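Local coordinates for protein acyl-CoA dehydrogenase (Bacillus anthracis, PDB 3OWA) that probably catalyses the flavin-dependent alpha,beta-dehydrogenation of an acyl-CoA thioester, using bound FAD as the electron acceptor, at residues A[28-33]-A[510-515]; A[98-103]-A[324-329]; A[207-212]-A[249-254]; A[357-362]-A[416-421]. One frame throughout, in Å; residues are numbered along the deposited sequence.

Contact 1 of 4, residues A[28-33]-A[510-515]; sequences FTPEDF and VLRTEK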
loop_
_atom_site.group_PDB
_atom_site.type_symbol
_atom_site.label_atom_id
_atom_site.label_comp_id
_atom_site.label_asym_id
_atom_site.label_seq_id
_atom_site.Cartn_x
_atom_site.Cartn_y
_atom_site.Cartn_z
ATOM N N PHE A 28 7.967 -28.336 -9.589
ATOM C CA PHE A 28 7.484 -28.837 -8.310
ATOM C C PHE A 28 6.315 -27.953 -7.838
ATOM O O PHE A 28 6.376 -26.728 -7.958
ATOM C CB PHE A 28 8.624 -28.867 -7.279
ATOM C CG PHE A 28 8.220 -29.443 -5.953
ATOM C CD1 PHE A 28 8.201 -30.820 -5.764
ATOM C CD2 PHE A 28 7.836 -28.607 -4.905
ATOM C CE1 PHE A 28 7.805 -31.371 -4.550
ATOM C CE2 PHE A 28 7.427 -29.136 -3.694
ATOM C CZ PHE A 28 7.424 -30.528 -3.509
ATOM N N THR A 29 5.248 -28.575 -7.335
ATOM C CA THR A 29 4.070 -27.843 -6.872
ATOM C C THR A 29 3.636 -28.339 -5.486
ATOM O O THR A 29 4.023 -29.421 -5.083
ATOM C CB THR A 29 2.855 -28.005 -7.849
ATOM O OG1 THR A 29 2.250 -29.267 -7.625
ATOM C CG2 THR A 29 3.259 -27.867 -9.315
ATOM N N PRO A 30 2.798 -27.562 -4.771
ATOM C CA PRO A 30 2.319 -28.089 -3.496
ATOM C C PRO A 30 1.603 -29.446 -3.593
ATOM O O PRO A 30 1.549 -30.173 -2.591
ATOM C CB PRO A 30 1.376 -26.991 -2.990
ATOM C CG PRO A 30 1.932 -25.690 -3.591
ATOM C CD PRO A 30 2.517 -26.114 -4.928
ATOM N N GLU A 31 1.070 -29.799 -4.771
ATOM C CA GLU A 31 0.394 -31.098 -4.956
ATOM C C GLU A 31 1.391 -32.267 -4.904
ATOM O O GLU A 31 1.014 -33.423 -4.675
ATOM C CB GLU A 31 -0.447 -31.122 -6.263
ATOM C CG GLU A 31 -1.741 -30.295 -6.223
ATOM C CD GLU A 31 -1.515 -28.759 -6.045
ATOM O OE1 GLU A 31 -0.783 -28.136 -6.837
ATOM O OE2 GLU A 31 -2.097 -28.173 -5.112
ATOM N N ASP A 32 2.671 -31.939 -5.077
ATOM C CA ASP A 32 3.765 -32.884 -4.973
ATOM C C ASP A 32 4.290 -33.114 -3.539
ATOM O O ASP A 32 5.209 -33.905 -3.354
ATOM C CB ASP A 32 4.903 -32.422 -5.895
ATOM C CG ASP A 32 4.465 -32.341 -7.367
ATOM O OD1 ASP A 32 3.759 -33.276 -7.808
ATOM O OD2 ASP A 32 4.805 -31.368 -8.076
ATOM N N PHE A 33 3.727 -32.437 -2.533
ATOM C CA PHE A 33 4.151 -32.650 -1.143
ATOM C C PHE A 33 3.945 -34.122 -0.772
ATOM O O PHE A 33 2.928 -34.695 -1.141
ATOM C CB PHE A 33 3.317 -31.816 -0.167
ATOM C CG PHE A 33 3.595 -30.316 -0.209
ATOM C CD1 PHE A 33 2.646 -29.426 0.255
ATOM C CD2 PHE A 33 4.778 -29.820 -0.726
ATOM C CE1 PHE A 33 2.876 -28.034 0.224
ATOM C CE2 PHE A 33 5.020 -28.426 -0.765
ATOM C CZ PHE A 33 4.066 -27.551 -0.282
ATOM N N VAL A 510 0.129 -21.472 -14.485
ATOM C CA VAL A 510 -0.355 -22.292 -15.616
ATOM C C VAL A 510 0.071 -23.751 -15.468
ATOM O O VAL A 510 -0.755 -24.663 -15.560
ATOM C CB VAL A 510 0.103 -21.753 -16.984
ATOM C CG1 VAL A 510 -0.253 -22.750 -18.100
ATOM C CG2 VAL A 510 -0.569 -20.429 -17.271
ATOM N N LEU A 511 1.362 -23.949 -15.206
ATOM C CA LEU A 511 1.945 -25.283 -15.169
ATOM C C LEU A 511 1.429 -26.060 -13.991
ATOM O O LEU A 511 1.162 -27.253 -14.117
ATOM C CB LEU A 511 3.478 -25.230 -15.172
ATOM C CG LEU A 511 4.095 -24.753 -16.495
ATOM C CD1 LEU A 511 5.617 -24.638 -16.381
ATOM C CD2 LEU A 511 3.702 -25.679 -17.642
ATOM N N ARG A 512 1.259 -25.385 -12.849
ATOM C CA ARG A 512 0.704 -26.051 -11.667
ATOM C C ARG A 512 -0.734 -26.506 -11.911
ATOM O O ARG A 512 -1.120 -27.624 -11.522
ATOM C CB ARG A 512 0.775 -25.152 -10.419
ATOM C CG ARG A 512 0.089 -25.752 -9.216
ATOM C CD ARG A 512 0.150 -24.821 -8.038
ATOM N NE ARG A 512 -0.520 -25.426 -6.904
ATOM C CZ ARG A 512 -0.757 -24.801 -5.761
ATOM N NH1 ARG A 512 -0.352 -23.534 -5.598
ATOM N NH2 ARG A 512 -1.382 -25.442 -4.780
ATOM N N THR A 513 -1.520 -25.651 -12.553
ATOM C CA THR A 513 -2.905 -25.983 -12.848
ATOM C C THR A 513 -2.954 -27.130 -13.913
ATOM O O THR A 513 -3.713 -28.086 -13.782
ATOM C CB THR A 513 -3.699 -24.728 -13.291
ATOM O OG1 THR A 513 -3.566 -23.686 -12.289
ATOM C CG2 THR A 513 -5.175 -25.070 -13.534
ATOM N N GLU A 514 -2.113 -27.019 -14.934
ATOM C CA GLU A 514 -1.995 -28.034 -15.972
ATOM C C GLU A 514 -1.627 -29.381 -15.363
ATOM O O GLU A 514 -2.256 -30.409 -15.669
ATOM C CB GLU A 514 -0.930 -27.600 -16.976
ATOM C CG GLU A 514 -0.916 -28.417 -18.260
ATOM C CD GLU A 514 0.257 -28.056 -19.179
ATOM O OE1 GLU A 514 0.646 -26.856 -19.223
ATOM O OE2 GLU A 514 0.794 -28.984 -19.843
ATOM N N LYS A 515 -0.629 -29.379 -14.479
ATOM C CA LYS A 515 -0.251 -30.597 -13.780
ATOM C C LYS A 515 -1.398 -31.199 -12.955
ATOM O O LYS A 515 -1.612 -32.421 -12.980
ATOM C CB LYS A 515 1.013 -30.385 -12.929
ATOM C CG LYS A 515 1.213 -31.486 -11.891
ATOM C CD LYS A 515 2.579 -32.120 -11.923
ATOM C CE LYS A 515 3.692 -31.149 -11.733
ATOM N NZ LYS A 515 4.875 -31.907 -11.218
HETATM O O HOH W 1 -0.243 -29.485 -9.314
#
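A paired salt bridge ties the short 3-10 turn at Pro30-Asp32, just ahead of helix 35-52, to the flank of helix 490-520. Arg512 grips Glu31 side-on: NE meets Glu31 OE1 at 2.7 Å and NH2 meets Glu31 OE2 at 2.8 Å, the second bond almost straight at 176°. Both oxygens use their syn lone pairs, and carboxylate and guanidinium lie only 17° from coplanar, so the two flat ions meet nearly in one plane, each N-H aimed at its own oxygen. The arginine reaches this far because its chain is extended from CG to NE. Pro30 lays its ring over one guanidinium face, with CG 3.5 Å from Arg512 NH2, while Thr29 CG2 packs on the aliphatic part at Arg512 CG (3.8 Å). A second, longer bridge joins Lys515 NZ to Asp32 OD2 (3.2 Å); the ammonium also bonds Val27 O. Asp32 OD2 takes Thr29 N from the opposite face of its plane, so one oxygen both braces the turn, beside the backbone bond Asp32 N to Thr29 O, and meets the helix. A water links Thr29 OG1, Glu31 OE1 and Arg512 O. Arg512 NH1 pairs with Glu322 of helix 305-336, making this a buried arginine bridging the loop ahead of helix 35-52 to the C-terminal helical bundle.

Contact 2 of 4, residues A[98-103]-A[324-329]; sequences SALIAE and SVYRTV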
loop_
_atom_site.group_PDB
_atom_site.type_symbol
_atom_site.label_atom_id
_atom_site.label_comp_id
_atom_site.label_asym_id
_atom_site.label_seq_id
_atom_site.Cartn_x
_atom_site.Cartn_y
_atom_site.Cartn_z
ATOM N N SER A 98 11.903 -27.485 5.143
ATOM C CA SER A 98 12.236 -26.216 5.809
ATOM C C SER A 98 11.513 -24.990 5.205
ATOM O O SER A 98 11.340 -23.982 5.887
ATOM C CB SER A 98 13.754 -26.024 5.919
ATOM O OG SER A 98 14.356 -25.925 4.655
ATOM N N ALA A 99 11.033 -25.090 3.963
ATOM C CA ALA A 99 10.159 -24.052 3.402
ATOM C C ALA A 99 8.811 -24.112 4.113
ATOM O O ALA A 99 8.253 -23.100 4.484
ATOM C CB ALA A 99 9.986 -24.208 1.878
ATOM N N LEU A 100 8.289 -25.310 4.304
ATOM C CA LEU A 100 7.012 -25.471 4.972
ATOM C C LEU A 100 7.085 -24.993 6.415
ATOM O O LEU A 100 6.113 -24.425 6.931
ATOM C CB LEU A 100 6.568 -26.926 4.903
ATOM C CG LEU A 100 5.853 -27.257 3.592
ATOM C CD1 LEU A 100 5.658 -28.784 3.393
ATOM C CD2 LEU A 100 4.510 -26.530 3.534
ATOM N N ILE A 101 8.234 -25.210 7.069
ATOM C CA ILE A 101 8.389 -24.703 8.414
ATOM C C ILE A 101 8.299 -23.152 8.431
ATOM O O ILE A 101 7.570 -22.563 9.250
ATOM C CB ILE A 101 9.699 -25.197 9.087
ATOM C CG1 ILE A 101 9.616 -26.706 9.411
ATOM C CG2 ILE A 101 9.983 -24.391 10.379
ATOM C CD1 ILE A 101 11.015 -27.374 9.589
ATOM N N ALA A 102 8.976 -22.495 7.490
ATOM C CA ALA A 102 8.892 -21.020 7.396
ATOM C C ALA A 102 7.485 -20.524 7.061
ATOM O O ALA A 102 7.009 -19.523 7.627
ATOM C CB ALA A 102 9.911 -20.469 6.390
ATOM N N GLU A 103 6.801 -21.247 6.179
ATOM C CA GLU A 103 5.462 -20.881 5.804
ATOM C C GLU A 103 4.553 -20.877 7.034
ATOM O O GLU A 103 3.777 -19.943 7.229
ATOM C CB GLU A 103 4.885 -21.801 4.692
ATOM C CG GLU A 103 3.624 -21.195 4.059
ATOM C CD GLU A 103 2.813 -22.156 3.195
ATOM O OE1 GLU A 103 1.566 -22.110 3.310
ATOM O OE2 GLU A 103 3.400 -22.933 2.393
ATOM N N SER A 324 4.700 -19.991 -7.682
ATOM C CA SER A 324 6.028 -19.644 -8.145
ATOM C C SER A 324 7.128 -19.827 -7.061
ATOM O O SER A 324 8.280 -20.158 -7.379
ATOM C CB SER A 324 6.051 -18.224 -8.760
ATOM O OG SER A 324 5.694 -17.252 -7.804
ATOM N N VAL A 325 6.772 -19.647 -5.790
ATOM C CA VAL A 325 7.744 -19.853 -4.699
ATOM C C VAL A 325 8.129 -21.335 -4.559
ATOM O O VAL A 325 9.315 -21.651 -4.437
ATOM C CB VAL A 325 7.265 -19.254 -3.335
ATOM C CG1 VAL A 325 8.247 -19.538 -2.255
ATOM C CG2 VAL A 325 7.132 -17.735 -3.442
ATOM N N TYR A 326 7.144 -22.231 -4.532
ATOM C CA TYR A 326 7.442 -23.657 -4.375
ATOM C C TYR A 326 8.087 -24.271 -5.615
ATOM O O TYR A 326 8.823 -25.233 -5.504
ATOM C CB TYR A 326 6.223 -24.466 -3.912
ATOM C CG TYR A 326 6.039 -24.330 -2.421
ATOM C CD1 TYR A 326 5.093 -23.441 -1.883
ATOM C CD2 TYR A 326 6.860 -25.038 -1.545
ATOM C CE1 TYR A 326 4.967 -23.296 -0.482
ATOM C CE2 TYR A 326 6.742 -24.914 -0.170
ATOM C CZ TYR A 326 5.801 -24.034 0.352
ATOM O OH TYR A 326 5.699 -23.920 1.709
ATOM N N ARG A 327 7.834 -23.667 -6.768
ATOM C CA ARG A 327 8.563 -23.980 -7.976
ATOM C C ARG A 327 10.045 -23.747 -7.728
ATOM O O ARG A 327 10.853 -24.601 -8.031
ATOM C CB ARG A 327 8.081 -23.114 -9.140
ATOM C CG ARG A 327 8.890 -23.283 -10.428
ATOM C CD ARG A 327 8.235 -22.572 -11.580
ATOM N NE ARG A 327 8.937 -22.758 -12.847
ATOM C CZ ARG A 327 8.597 -22.169 -13.993
ATOM N NH1 ARG A 327 7.552 -21.338 -14.058
ATOM N NH2 ARG A 327 9.314 -22.412 -15.079
ATOM N N THR A 328 10.405 -22.576 -7.199
ATOM C CA THR A 328 11.797 -22.280 -6.929
ATOM C C THR A 328 12.401 -23.255 -5.904
ATOM O O THR A 328 13.538 -23.735 -6.085
ATOM C CB THR A 328 11.949 -20.812 -6.443
ATOM O OG1 THR A 328 11.487 -19.934 -7.466
ATOM C CG2 THR A 328 13.393 -20.476 -6.141
ATOM N N VAL A 329 11.656 -23.523 -4.824
ATOM C CA VAL A 329 12.096 -24.469 -3.797
ATOM C C VAL A 329 12.347 -25.832 -4.460
ATOM O O VAL A 329 13.391 -26.460 -4.237
ATOM C CB VAL A 329 11.079 -24.582 -2.628
ATOM C CG1 VAL A 329 11.582 -25.559 -1.590
ATOM C CG2 VAL A 329 10.836 -23.181 -1.955
#
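Tyr326, Ala99 and Glu103 carry most of the meeting between helix 95-105 and helix 305-336, whose local axes run roughly antiparallel (148°) but stand 11.6 Å apart. A gap that wide calls for a long side chain, and Tyr326 supplies it: with CG beside the backbone N (chi1 -81°), the ring leans across toward the other helix. Its hydroxyl donates to Glu103 OE2 over 2.6 Å, a short bond taken on the anti lone pair, and the carboxylate plane is turned 60° from the ring. Glu103 is extended along its length, and its other oxygen, OE1, forms a salt bridge with Lys281 of helix 257-293, so both oxygens of this buried acid have partners and the lysine probably steadies its negative charge. Ala99, with only a methyl, leaves room for the tyrosine ring between the helices; its CB touches Tyr326 CE2 at 3.9 Å and Val329 CG1 at 4.0 Å. Leu100 crosses the tyrosine at about a right angle, bringing CD2 to 3.4 Å from Tyr326 OH. Val274 touches Ala99 and Glu103 from helix 257-293. A buried tyrosine-glutamate bond within apolar packing thus joins the N-terminal helical domain to the C-terminal helical bundle, the two helical parts of the acyl-CoA dehydrogenase fold.

Contact 3 of 4, residues A[207-212]-A[249-254]; sequences FSAFIV and NLLGEI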
loop_
_atom_site.group_PDB
_atom_site.type_symbol
_atom_site.label_atom_id
_atom_site.label_comp_id
_atom_site.label_asym_id
_atom_site.label_seq_id
_atom_site.Cartn_x
_atom_site.Cartn_y
_atom_site.Cartn_z
ATOM N N PHE A 207 37.197 -7.328 2.753
ATOM C CA PHE A 207 35.852 -7.566 3.258
ATOM C C PHE A 207 35.718 -9.044 3.596
ATOM O O PHE A 207 35.863 -9.905 2.714
ATOM C CB PHE A 207 34.858 -7.153 2.181
ATOM C CG PHE A 207 33.413 -7.296 2.579
ATOM C CD1 PHE A 207 32.785 -6.286 3.302
ATOM C CD2 PHE A 207 32.679 -8.436 2.208
ATOM C CE1 PHE A 207 31.424 -6.399 3.664
ATOM C CE2 PHE A 207 31.328 -8.566 2.558
ATOM C CZ PHE A 207 30.699 -7.549 3.285
ATOM N N SER A 208 35.466 -9.338 4.873
ATOM C CA SER A 208 35.559 -10.716 5.389
ATOM C C SER A 208 34.475 -11.026 6.441
ATOM O O SER A 208 33.979 -10.125 7.050
ATOM C CB SER A 208 36.956 -10.937 6.034
ATOM O OG SER A 208 38.005 -10.636 5.124
ATOM N N ALA A 209 34.119 -12.293 6.636
ATOM C CA ALA A 209 33.107 -12.650 7.625
ATOM C C ALA A 209 33.758 -13.299 8.830
ATOM O O ALA A 209 34.791 -13.961 8.683
ATOM C CB ALA A 209 32.058 -13.576 7.003
ATOM N N PHE A 210 33.147 -13.124 10.012
ATOM C CA PHE A 210 33.700 -13.634 11.282
ATOM C C PHE A 210 32.589 -14.201 12.129
ATOM O O PHE A 210 31.477 -13.652 12.152
ATOM C CB PHE A 210 34.327 -12.504 12.104
ATOM C CG PHE A 210 35.509 -11.835 11.435
ATOM C CD1 PHE A 210 36.797 -12.258 11.711
ATOM C CD2 PHE A 210 35.325 -10.785 10.560
ATOM C CE1 PHE A 210 37.915 -11.647 11.110
ATOM C CE2 PHE A 210 36.426 -10.151 9.946
ATOM C CZ PHE A 210 37.736 -10.604 10.228
ATOM N N ILE A 211 32.871 -15.300 12.820
ATOM C CA ILE A 211 31.939 -15.794 13.836
ATOM C C ILE A 211 32.308 -15.110 15.150
ATOM O O ILE A 211 33.454 -15.207 15.654
ATOM C CB ILE A 211 32.021 -17.312 13.983
ATOM C CG1 ILE A 211 31.773 -17.990 12.630
ATOM C CG2 ILE A 211 31.122 -17.807 15.145
ATOM C CD1 ILE A 211 32.309 -19.455 12.536
ATOM N N VAL A 212 31.370 -14.336 15.679
ATOM C CA VAL A 212 31.661 -13.517 16.832
ATOM C C VAL A 212 30.672 -13.923 17.920
ATOM O O VAL A 212 29.460 -13.780 17.740
ATOM C CB VAL A 212 31.467 -12.026 16.517
ATOM C CG1 VAL A 212 31.719 -11.174 17.790
ATOM C CG2 VAL A 212 32.386 -11.603 15.362
ATOM N N ASN A 249 38.129 -18.041 14.033
ATOM C CA ASN A 249 36.734 -17.686 13.785
ATOM C C ASN A 249 36.506 -16.923 12.506
ATOM O O ASN A 249 35.353 -16.600 12.182
ATOM C CB ASN A 249 36.139 -16.958 14.977
ATOM C CG ASN A 249 35.709 -17.903 16.041
ATOM O OD1 ASN A 249 36.403 -18.873 16.324
ATOM N ND2 ASN A 249 34.567 -17.645 16.647
ATOM N N LEU A 250 37.574 -16.634 11.761
ATOM C CA LEU A 250 37.403 -16.154 10.391
ATOM C C LEU A 250 36.559 -17.169 9.583
ATOM O O LEU A 250 36.835 -18.379 9.605
ATOM C CB LEU A 250 38.746 -15.925 9.717
ATOM C CG LEU A 250 38.645 -15.538 8.232
ATOM C CD1 LEU A 250 38.366 -14.057 8.086
ATOM C CD2 LEU A 250 39.932 -15.915 7.512
ATOM N N LEU A 251 35.512 -16.689 8.922
ATOM C CA LEU A 251 34.618 -17.548 8.146
ATOM C C LEU A 251 34.924 -17.389 6.652
ATOM O O LEU A 251 34.797 -16.301 6.112
ATOM C CB LEU A 251 33.159 -17.171 8.448
ATOM C CG LEU A 251 32.039 -18.049 7.924
ATOM C CD1 LEU A 251 32.039 -19.417 8.589
ATOM C CD2 LEU A 251 30.674 -17.322 8.149
ATOM N N GLY A 252 35.346 -18.465 5.987
ATOM C CA GLY A 252 35.701 -18.383 4.571
ATOM C C GLY A 252 37.083 -17.756 4.424
ATOM O O GLY A 252 37.926 -17.845 5.327
ATOM N N GLU A 253 37.330 -17.111 3.295
ATOM C CA GLU A 253 38.684 -16.610 3.023
ATOM C C GLU A 253 38.730 -15.111 3.208
ATOM O O GLU A 253 37.728 -14.422 2.972
ATOM C CB GLU A 253 39.125 -16.928 1.587
ATOM C CG GLU A 253 39.128 -18.401 1.237
ATOM C CD GLU A 253 39.876 -18.653 -0.057
ATOM O OE1 GLU A 253 41.127 -18.592 -0.041
ATOM O OE2 GLU A 253 39.218 -18.887 -1.101
ATOM N N ILE A 254 39.907 -14.621 3.608
ATOM C CA ILE A 254 40.161 -13.193 3.722
ATOM C C ILE A 254 39.824 -12.449 2.436
ATOM O O ILE A 254 40.274 -12.829 1.356
ATOM C CB ILE A 254 41.630 -12.883 4.166
ATOM C CG1 ILE A 254 41.892 -13.357 5.608
ATOM C CG2 ILE A 254 41.927 -11.393 4.064
ATOM C CD1 ILE A 254 43.422 -13.377 5.955
HETATM O O HOH W 2 35.320 -14.126 4.498
#
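Ile211, on strand 206-213 of the middle beta-domain, shows how the barrel-like sheet takes on the short, weakly bonded strand 250-251 as an antiparallel neighbour. At the root of its side chain, CB lies 3.7 Å from Asn249 ND2. CG2, anti to the backbone N, stays beside that same amide, whereas CG1 runs past Asn249 O; at the tip, CD1 reaches Leu251 CD1 at 4.0 Å, the two side chains crossing at about a right angle. Branched and apolar, isoleucine can fill the space beside both an amide and a leucine. Gln134 and Tyr138 of helix 132-144 also touch it, so the helical N-terminal domain covers this side of the pair.

The backbone continues the pairing: Ile211 N donates to Asn249 O, and Leu251 N donates to Ala209 O. Phe210 and Leu250 form the non-hydrogen-bonded pair between them, their side chains on the other side of the sheet. There Leu250 CD1 lies over one face of the phenylalanine ring, 3.9 Å from Phe210 CE1, and Tyr178 meets the ring edge-to-face. Where the strands part, a water replaces direct bonding, accepting from Ala209 N and donating to Leu251 O and Glu253 O. Ser208 OG passes close to Ile254 but bonds to His206 O and Gly255 N. At the other end, asparagine serves as an extra peptide-like donor: Asn249 ND2, which also bonds Tyr138 OH, donates a hydrogen bond to Ile211 O at 2.9 Å with an N-H...O angle of 164°, the acceptor in its amide plane but the donor well above the carbonyl plane.

Contact 4 of 4, residues A[357-362]-A[416-421]; sequences YAIECS and LIVPGT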
loop_
_atom_site.group_PDB
_atom_site.type_symbol
_atom_site.label_atom_id
_atom_site.label_comp_id
_atom_site.label_asym_id
_atom_site.label_seq_id
_atom_site.Cartn_x
_atom_site.Cartn_y
_atom_site.Cartn_z
ATOM N N TYR A 357 19.764 -20.513 -9.080
ATOM C CA TYR A 357 18.446 -19.920 -9.226
ATOM C C TYR A 357 18.306 -18.546 -8.577
ATOM O O TYR A 357 17.231 -18.201 -8.086
ATOM C CB TYR A 357 17.394 -20.893 -8.723
ATOM C CG TYR A 357 17.546 -22.229 -9.399
ATOM C CD1 TYR A 357 18.030 -23.324 -8.707
ATOM C CD2 TYR A 357 17.238 -22.378 -10.749
ATOM C CE1 TYR A 357 18.201 -24.544 -9.332
ATOM C CE2 TYR A 357 17.384 -23.581 -11.379
ATOM C CZ TYR A 357 17.877 -24.662 -10.675
ATOM O OH TYR A 357 18.028 -25.868 -11.313
ATOM N N ALA A 358 19.383 -17.757 -8.598
ATOM C CA ALA A 358 19.352 -16.397 -8.024
ATOM C C ALA A 358 18.241 -15.555 -8.631
ATOM O O ALA A 358 17.628 -14.769 -7.918
ATOM C CB ALA A 358 20.705 -15.684 -8.146
ATOM N N ILE A 359 17.971 -15.719 -9.933
ATOM C CA ILE A 359 16.913 -14.945 -10.583
ATOM C C ILE A 359 15.542 -15.251 -9.989
ATOM O O ILE A 359 14.831 -14.352 -9.566
ATOM C CB ILE A 359 16.888 -15.107 -12.109
ATOM C CG1 ILE A 359 18.111 -14.431 -12.725
ATOM C CG2 ILE A 359 15.605 -14.506 -12.677
ATOM C CD1 ILE A 359 18.369 -14.826 -14.204
ATOM N N GLU A 360 15.179 -16.519 -9.988
ATOM C CA GLU A 360 13.944 -16.987 -9.392
ATOM C C GLU A 360 13.805 -16.546 -7.913
ATOM O O GLU A 360 12.718 -16.176 -7.482
ATOM C CB GLU A 360 13.856 -18.519 -9.542
ATOM C CG GLU A 360 13.738 -18.982 -11.014
ATOM C CD GLU A 360 15.096 -19.184 -11.745
ATOM O OE1 GLU A 360 15.070 -19.843 -12.801
ATOM O OE2 GLU A 360 16.168 -18.689 -11.277
ATOM N N CYS A 361 14.896 -16.572 -7.144
ATOM C CA CYS A 361 14.858 -16.136 -5.723
ATOM C C CYS A 361 14.477 -14.668 -5.584
ATOM O O CYS A 361 13.641 -14.306 -4.732
ATOM C CB CYS A 361 16.222 -16.367 -5.031
ATOM S SG CYS A 361 16.629 -18.133 -4.786
ATOM N N SER A 362 15.088 -13.817 -6.403
ATOM C CA SER A 362 14.798 -12.378 -6.384
ATOM C C SER A 362 13.366 -12.111 -6.827
ATOM O O SER A 362 12.660 -11.305 -6.210
ATOM C CB SER A 362 15.778 -11.612 -7.277
ATOM O OG SER A 362 16.914 -11.210 -6.530
ATOM N N LEU A 416 16.490 -4.320 -10.064
ATOM C CA LEU A 416 17.587 -3.845 -10.892
ATOM C C LEU A 416 18.592 -4.929 -11.266
ATOM O O LEU A 416 19.202 -4.864 -12.318
ATOM C CB LEU A 416 18.335 -2.710 -10.203
ATOM C CG LEU A 416 17.581 -1.408 -10.058
ATOM C CD1 LEU A 416 18.402 -0.521 -9.138
ATOM C CD2 LEU A 416 17.429 -0.759 -11.445
ATOM N N ILE A 417 18.739 -5.938 -10.427
ATOM C CA ILE A 417 19.726 -6.963 -10.706
ATOM C C ILE A 417 19.228 -8.050 -11.654
ATOM O O ILE A 417 20.057 -8.747 -12.260
ATOM C CB ILE A 417 20.297 -7.604 -9.418
ATOM C CG1 ILE A 417 19.207 -8.358 -8.639
ATOM C CG2 ILE A 417 20.996 -6.537 -8.565
ATOM C CD1 ILE A 417 19.676 -8.801 -7.256
ATOM N N VAL A 418 17.912 -8.198 -11.792
ATOM C CA VAL A 418 17.369 -9.219 -12.670
ATOM C C VAL A 418 17.839 -9.154 -14.165
ATOM O O VAL A 418 18.354 -10.158 -14.705
ATOM C CB VAL A 418 15.815 -9.370 -12.523
ATOM C CG1 VAL A 418 15.222 -10.165 -13.709
ATOM C CG2 VAL A 418 15.471 -10.061 -11.205
ATOM N N PRO A 419 17.668 -8.003 -14.846
ATOM C CA PRO A 419 18.118 -8.014 -16.254
ATOM C C PRO A 419 19.602 -8.291 -16.439
ATOM O O PRO A 419 19.961 -9.021 -17.355
ATOM C CB PRO A 419 17.793 -6.608 -16.742
ATOM C CG PRO A 419 16.691 -6.133 -15.805
ATOM C CD PRO A 419 17.057 -6.711 -14.482
ATOM N N GLY A 420 20.449 -7.728 -15.583
ATOM C CA GLY A 420 21.910 -7.927 -15.665
ATOM C C GLY A 420 22.337 -9.357 -15.417
ATOM O O GLY A 420 23.249 -9.858 -16.073
ATOM N N THR A 421 21.675 -10.015 -14.469
ATOM C CA THR A 421 21.851 -11.444 -14.238
ATOM C C THR A 421 21.545 -12.279 -15.492
ATOM O O THR A 421 22.319 -13.188 -15.833
ATOM C CB THR A 421 21.015 -11.901 -13.050
ATOM O OG1 THR A 421 21.366 -11.088 -11.934
ATOM C CG2 THR A 421 21.310 -13.332 -12.690
#
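Apolar contacts dominate where the first turns of helix 358-383 meet helix 411-427. Ile359 and Thr421 slide past each other in opposite directions, and the threonine methyl CG2 presses on Ile359 CG1 at 3.4 Å, tighter than carbon atoms usually pack, with Ile359 CD1 at 3.6 Å. Thr421 CG2 is anti to its own backbone nitrogen, a rotation that turns the methyl toward the isoleucine. A looser pairing lies alongside: Ile359 CG2 and Val418 CG1 are 4.5 Å apart, and Val418 CG2 stands 4.2 Å from Ser362 CB. Beta-branched residues suit this seam because their branches spread close to the backbone, reaching across between helices whose local axes are 9.9 Å apart and run nearly antiparallel (159°).

Mixed contact comes from Ser362, which has two conformers; in the one given here, its hydroxyl lies near the methyl Ile417 CD1 and bonds Asn414, earlier on helix 411-427, so its polar demand is met beyond the apolar edge.

Within helix 411-427, Thr421 OG1 donates to Ile417 O at 2.7 Å from above the carbonyl plane, and the same oxygen receives Thr421 N. The OG1 bond turns the hydroxyl back onto its own helix and leaves the methyl for Ile359. Nearby, the helix is kinked at Pro419, which has no backbone N-H to give. Leu416, on the same turns, touches FAD and packs on Leu306 of the second subunit. The chemistry implies a seam within the C-terminal bundle joined mainly by dispersion, with Thr421 OG1 satisfied within its own helix and a Ser362-Asn414 bond, in one serine conformer, just beyond the segment.

How the contacts relate
Contacts 2, 3 and 4 are buried, whereas contact 1 is only partly so, and its chemistry follows: contact 1 relies on ion pairs, contact 2 on a single buried polar bond among apolar groups, contact 4 mainly on apolar packing, and contact 3 on backbone pairing in the beta-domain. Contacts 1 and 2 touch directly, Phe33 packing on both Tyr326 and Leu100, so the loop of contact 1 packs against both helices of contact 2. Contact 2 also meets contact 4, through Thr328 against Glu360. These three form a connected helical region, while contact 3 stands apart, its centre about 41 Å from that of contact 1 and across the chain's centre.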